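Local coordinates for protein amidase, hydantoinase/carbamoylase family (Paraburkholderia phymatum, PDB 6C0D) that probably hydrolyses N-carbamoyl-L-amino acids as a zinc-dependent, homodimeric amidase of the peptidase M20 family, at residues 16-26 against 399-410. Numbering follows the deposited sequence. Where two conformers were deposited one is given.
Sequences IDPIRLLDDLK and EQHIVLGCEVAA. With EDO (1,2-ethanediol), chain K.
I16, just ahead of helix 18-30, reaches into the flank of helix 399-419 and buries more surface here than any other residue. Its two branches divide the work: CD1 lies 3.7 Å from C406 CB and equally close to the CG of E407, whose side chain it crosses at about a right angle, while CG2 meets A410 CB at 3.7 Å, one turn further on. With chi1 at 70°, CG1 sits between the backbone N and carbonyl carbon, and from there the chain runs on to put CD1 over C406. L21 approaches the same cysteine, its CD2 3.7 Å from C406 CB.

L22 carries the other end. Its CD1 rests 3.9 Å from V403 CG2, which also packs on P18, and on its other flank comes within 3.5 Å of E399 OE1. Deeper in, L25 CD1 touches I402 CG2 at 3.6 Å. At the solvent-facing edge, the extended K26 chain crosses E399 at about a right angle and its NZ forms a salt bridge with OE2 (2.9 Å), met on the syn side and 16° out of the carboxylate plane; a water donates to OE1 and weakly accepts from NZ.

The helical segments cross at 113°, joining the N-terminal helix to the C-terminal one in the zinc-binding part of the M20 fold; helix 102-117 lies against both, and R20 is salt-bridged to its E110 and E117. Apolar contacts, mostly between methyl and methylene groups, thus make up most of the interface, and the ion pair, at an exposed and hydrated edge, probably adds modestly and, with the water on OE1, helps hold the E399 carboxylate beside L22.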
loop_
_atom_site.group_PDB
_atom_site.type_symbol
_atom_site.label_atom_id
_atom_site.label_comp_id
_atom_site.label_asym_id
_atom_site.label_seq_id
_atom_site.Cartn_x
_atom_site.Cartn_y
_atom_site.Cartn_z
ATOM N N ILE A 16 48.249 17.729 -5.403
ATOM C CA ILE A 16 47.321 18.168 -4.369
ATOM C C ILE A 16 47.957 17.965 -3.001
ATOM O O ILE A 16 48.946 17.247 -2.833
ATOM C CB ILE A 16 45.967 17.440 -4.441
ATOM C CG1 ILE A 16 46.135 15.970 -4.011
ATOM C CG2 ILE A 16 45.381 17.554 -5.836
ATOM C CD1 ILE A 16 44.791 15.253 -3.737
ATOM N N ASP A 17 47.369 18.610 -2.009
ATOM C CA ASP A 17 47.774 18.421 -0.620
ATOM C C ASP A 17 46.687 17.571 0.020
ATOM O O ASP A 17 45.588 18.076 0.295
ATOM C CB ASP A 17 47.917 19.774 0.091
ATOM C CG ASP A 17 48.283 19.639 1.565
ATOM O OD1 ASP A 17 48.117 18.551 2.142
ATOM O OD2 ASP A 17 48.730 20.646 2.155
ATOM N N PRO A 18 46.923 16.274 0.244
ATOM C CA PRO A 18 45.829 15.412 0.718
ATOM C C PRO A 18 45.368 15.758 2.120
ATOM O O PRO A 18 44.188 15.551 2.445
ATOM C CB PRO A 18 46.432 13.998 0.642
ATOM C CG PRO A 18 47.924 14.215 0.772
ATOM C CD PRO A 18 48.184 15.530 0.051
ATOM N N ILE A 19 46.258 16.288 2.959
ATOM C CA ILE A 19 45.856 16.661 4.310
ATOM C C ILE A 19 44.921 17.861 4.257
ATOM O O ILE A 19 43.867 17.887 4.908
ATOM C CB ILE A 19 47.098 16.942 5.176
ATOM C CG1 ILE A 19 47.954 15.677 5.309
ATOM C CG2 ILE A 19 46.692 17.439 6.571
ATOM C CD1 ILE A 19 49.266 15.919 6.055
ATOM N N ARG A 20 45.294 18.868 3.465
ATOM C CA ARG A 20 44.452 20.045 3.279
ATOM C C ARG A 20 43.084 19.659 2.721
ATOM O O ARG A 20 42.052 20.197 3.146
ATOM C CB ARG A 20 45.171 21.028 2.341
ATOM C CG ARG A 20 44.472 22.361 2.108
ATOM C CD ARG A 20 45.393 23.312 1.329
ATOM N NE ARG A 20 45.715 22.784 -0.002
ATOM C CZ ARG A 20 46.634 23.305 -0.813
ATOM N NH1 ARG A 20 47.329 24.373 -0.436
ATOM N NH2 ARG A 20 46.856 22.765 -2.008
ATOM N N LEU A 21 43.064 18.743 1.750
ATOM C CA LEU A 21 41.805 18.267 1.172
ATOM C C LEU A 21 40.895 17.657 2.235
ATOM O O LEU A 21 39.727 18.045 2.369
ATOM C CB LEU A 21 42.098 17.232 0.092
ATOM C CG LEU A 21 40.881 16.492 -0.451
ATOM C CD1 LEU A 21 40.085 17.436 -1.358
ATOM C CD2 LEU A 21 41.336 15.239 -1.195
ATOM N N LEU A 22 41.411 16.681 2.987
ATOM C CA LEU A 22 40.600 16.017 4.007
ATOM C C LEU A 22 40.192 16.981 5.118
ATOM O O LEU A 22 39.074 16.893 5.643
ATOM C CB LEU A 22 41.363 14.815 4.581
ATOM C CG LEU A 22 41.450 13.706 3.528
ATOM C CD1 LEU A 22 42.523 12.669 3.882
ATOM C CD2 LEU A 22 40.093 13.055 3.370
ATOM N N ASP A 23 41.088 17.899 5.509
ATOM C CA ASP A 23 40.742 18.869 6.555
ATOM C C ASP A 23 39.532 19.702 6.143
ATOM O O ASP A 23 38.619 19.932 6.946
ATOM C CB ASP A 23 41.927 19.799 6.860
ATOM C CG ASP A 23 43.062 19.109 7.628
ATOM O OD1 ASP A 23 42.921 17.929 8.029
ATOM O OD2 ASP A 23 44.111 19.770 7.831
ATOM N N ASP A 24 39.518 20.182 4.892
ATOM C CA ASP A 24 38.380 20.972 4.413
ATOM C C ASP A 24 37.105 20.131 4.333
ATOM O O ASP A 24 36.020 20.615 4.672
ATOM C CB ASP A 24 38.676 21.590 3.049
ATOM C CG ASP A 24 39.512 22.867 3.138
ATOM O OD1 ASP A 24 39.616 23.462 4.237
ATOM O OD2 ASP A 24 40.047 23.281 2.097
ATOM N N LEU A 25 37.203 18.878 3.871
ATOM C CA LEU A 25 36.015 18.026 3.852
ATOM C C LEU A 25 35.453 17.835 5.251
ATOM O O LEU A 25 34.230 17.846 5.445
ATOM C CB LEU A 25 36.327 16.666 3.222
ATOM C CG LEU A 25 36.269 16.688 1.698
ATOM C CD1 LEU A 25 36.796 15.370 1.190
ATOM C CD2 LEU A 25 34.839 16.926 1.208
ATOM N N LYS A 26 36.330 17.656 6.244
ATOM C CA LYS A 26 35.852 17.426 7.597
ATOM C C LYS A 26 35.339 18.706 8.236
ATOM O O LYS A 26 34.400 18.654 9.036
ATOM C CB LYS A 26 36.956 16.801 8.446
ATOM C CG LYS A 26 37.332 15.421 7.949
ATOM C CD LYS A 26 38.501 14.848 8.723
ATOM C CE LYS A 26 38.921 13.493 8.158
ATOM N NZ LYS A 26 40.048 12.906 8.938
ATOM N N GLU A 399 39.333 7.114 3.101
ATOM C CA GLU A 399 40.080 8.355 2.878
ATOM C C GLU A 399 41.040 8.227 1.705
ATOM O O GLU A 399 41.195 9.164 0.919
ATOM C CB GLU A 399 40.849 8.770 4.135
ATOM C CG GLU A 399 39.935 9.171 5.292
ATOM C CD GLU A 399 40.618 10.035 6.352
ATOM O OE1 GLU A 399 41.859 10.190 6.332
ATOM O OE2 GLU A 399 39.894 10.576 7.206
ATOM N N GLN A 400 41.710 7.082 1.564
ATOM C CA GLN A 400 42.629 6.923 0.438
ATOM C C GLN A 400 41.900 6.969 -0.899
ATOM O O GLN A 400 42.491 7.341 -1.920
ATOM C CB GLN A 400 43.413 5.614 0.582
ATOM C CG GLN A 400 42.522 4.389 0.758
ATOM C CD GLN A 400 43.290 3.094 0.632
ATOM O OE1 GLN A 400 43.699 2.715 -0.462
ATOM N NE2 GLN A 400 43.501 2.411 1.756
ATOM N N HIS A 401 40.620 6.591 -0.932
ATOM C CA HIS A 401 39.895 6.705 -2.197
ATOM C C HIS A 401 39.380 8.125 -2.440
ATOM O O HIS A 401 39.273 8.554 -3.600
ATOM C CB HIS A 401 38.750 5.688 -2.234
ATOM C CG HIS A 401 39.224 4.271 -2.113
ATOM N ND1 HIS A 401 38.405 3.232 -1.718
ATOM C CD2 HIS A 401 40.448 3.729 -2.321
ATOM C CE1 HIS A 401 39.111 2.113 -1.671
ATOM N NE2 HIS A 401 40.351 2.383 -2.046
ATOM N N ILE A 402 39.069 8.863 -1.369
ATOM C CA ILE A 402 38.781 10.295 -1.528
ATOM C C ILE A 402 39.995 11.016 -2.113
ATOM O O ILE A 402 39.875 11.844 -3.025
ATOM C CB ILE A 402 38.372 10.908 -0.174
ATOM C CG1 ILE A 402 37.100 10.245 0.361
ATOM C CG2 ILE A 402 38.221 12.450 -0.308
ATOM C CD1 ILE A 402 36.769 10.614 1.826
ATOM N N VAL A 403 41.181 10.709 -1.585
ATOM C CA VAL A 403 42.418 11.314 -2.071
ATOM C C VAL A 403 42.678 10.925 -3.520
ATOM O O VAL A 403 43.011 11.773 -4.354
ATOM C CB VAL A 403 43.596 10.909 -1.162
ATOM C CG1 VAL A 403 44.943 11.304 -1.804
ATOM C CG2 VAL A 403 43.428 11.557 0.210
ATOM N N LEU A 404 42.564 9.631 -3.844
ATOM C CA LEU A 404 42.811 9.211 -5.231
ATOM C C LEU A 404 41.859 9.899 -6.212
ATOM O O LEU A 404 42.277 10.353 -7.290
ATOM C CB LEU A 404 42.688 7.688 -5.356
ATOM C CG LEU A 404 42.819 7.140 -6.782
ATOM C CD1 LEU A 404 44.206 7.473 -7.371
ATOM C CD2 LEU A 404 42.553 5.626 -6.850
ATOM N N GLY A 405 40.577 9.993 -5.857
ATOM C CA GLY A 405 39.633 10.696 -6.720
ATOM C C GLY A 405 40.080 12.118 -7.015
ATOM O O GLY A 405 39.966 12.600 -8.148
ATOM N N CYS A 406 40.606 12.799 -6.004
ATOM C CA CYS A 406 41.034 14.180 -6.203
ATOM C C CYS A 406 42.308 14.235 -7.032
ATOM O O CYS A 406 42.479 15.143 -7.850
ATOM C CB CYS A 406 41.240 14.871 -4.861
ATOM S SG CYS A 406 41.311 16.702 -5.020
ATOM N N GLU A 407 43.229 13.287 -6.816
ATOM C CA GLU A 407 44.424 13.218 -7.662
ATOM C C GLU A 407 44.064 13.033 -9.136
ATOM O O GLU A 407 44.646 13.682 -10.022
ATOM C CB GLU A 407 45.335 12.075 -7.178
ATOM C CG GLU A 407 45.998 12.407 -5.843
ATOM C CD GLU A 407 46.774 11.229 -5.261
ATOM O OE1 GLU A 407 46.419 10.090 -5.568
ATOM O OE2 GLU A 407 47.724 11.441 -4.491
ATOM N N VAL A 408 43.134 12.121 -9.424
ATOM C CA VAL A 408 42.698 11.902 -10.811
ATOM C C VAL A 408 42.042 13.164 -11.351
ATOM O O VAL A 408 42.346 13.621 -12.461
ATOM C CB VAL A 408 41.749 10.690 -10.900
ATOM C CG1 VAL A 408 41.104 10.592 -12.334
ATOM C CG2 VAL A 408 42.505 9.389 -10.540
ATOM N N ALA A 409 41.149 13.765 -10.561
ATOM C CA ALA A 409 40.458 14.969 -11.027
ATOM C C ALA A 409 41.430 16.122 -11.271
ATOM O O ALA A 409 41.288 16.868 -12.253
ATOM C CB ALA A 409 39.380 15.387 -10.021
ATOM N N ALA A 410 42.423 16.285 -10.392
ATOM C CA ALA A 410 43.394 17.370 -10.562
ATOM C C ALA A 410 44.248 17.174 -11.811
ATOM O O ALA A 410 44.562 18.147 -12.519
ATOM C CB ALA A 410 44.293 17.470 -9.325
HETATM C C1 EDO K . 46.124 22.454 5.592
HETATM O O1 EDO K . 45.994 23.783 5.072
HETATM C C2 EDO K . 47.599 22.092 5.741
HETATM O O2 EDO K . 47.905 20.920 4.969
HETATM O O HOH W 1 43.226 12.244 8.091
#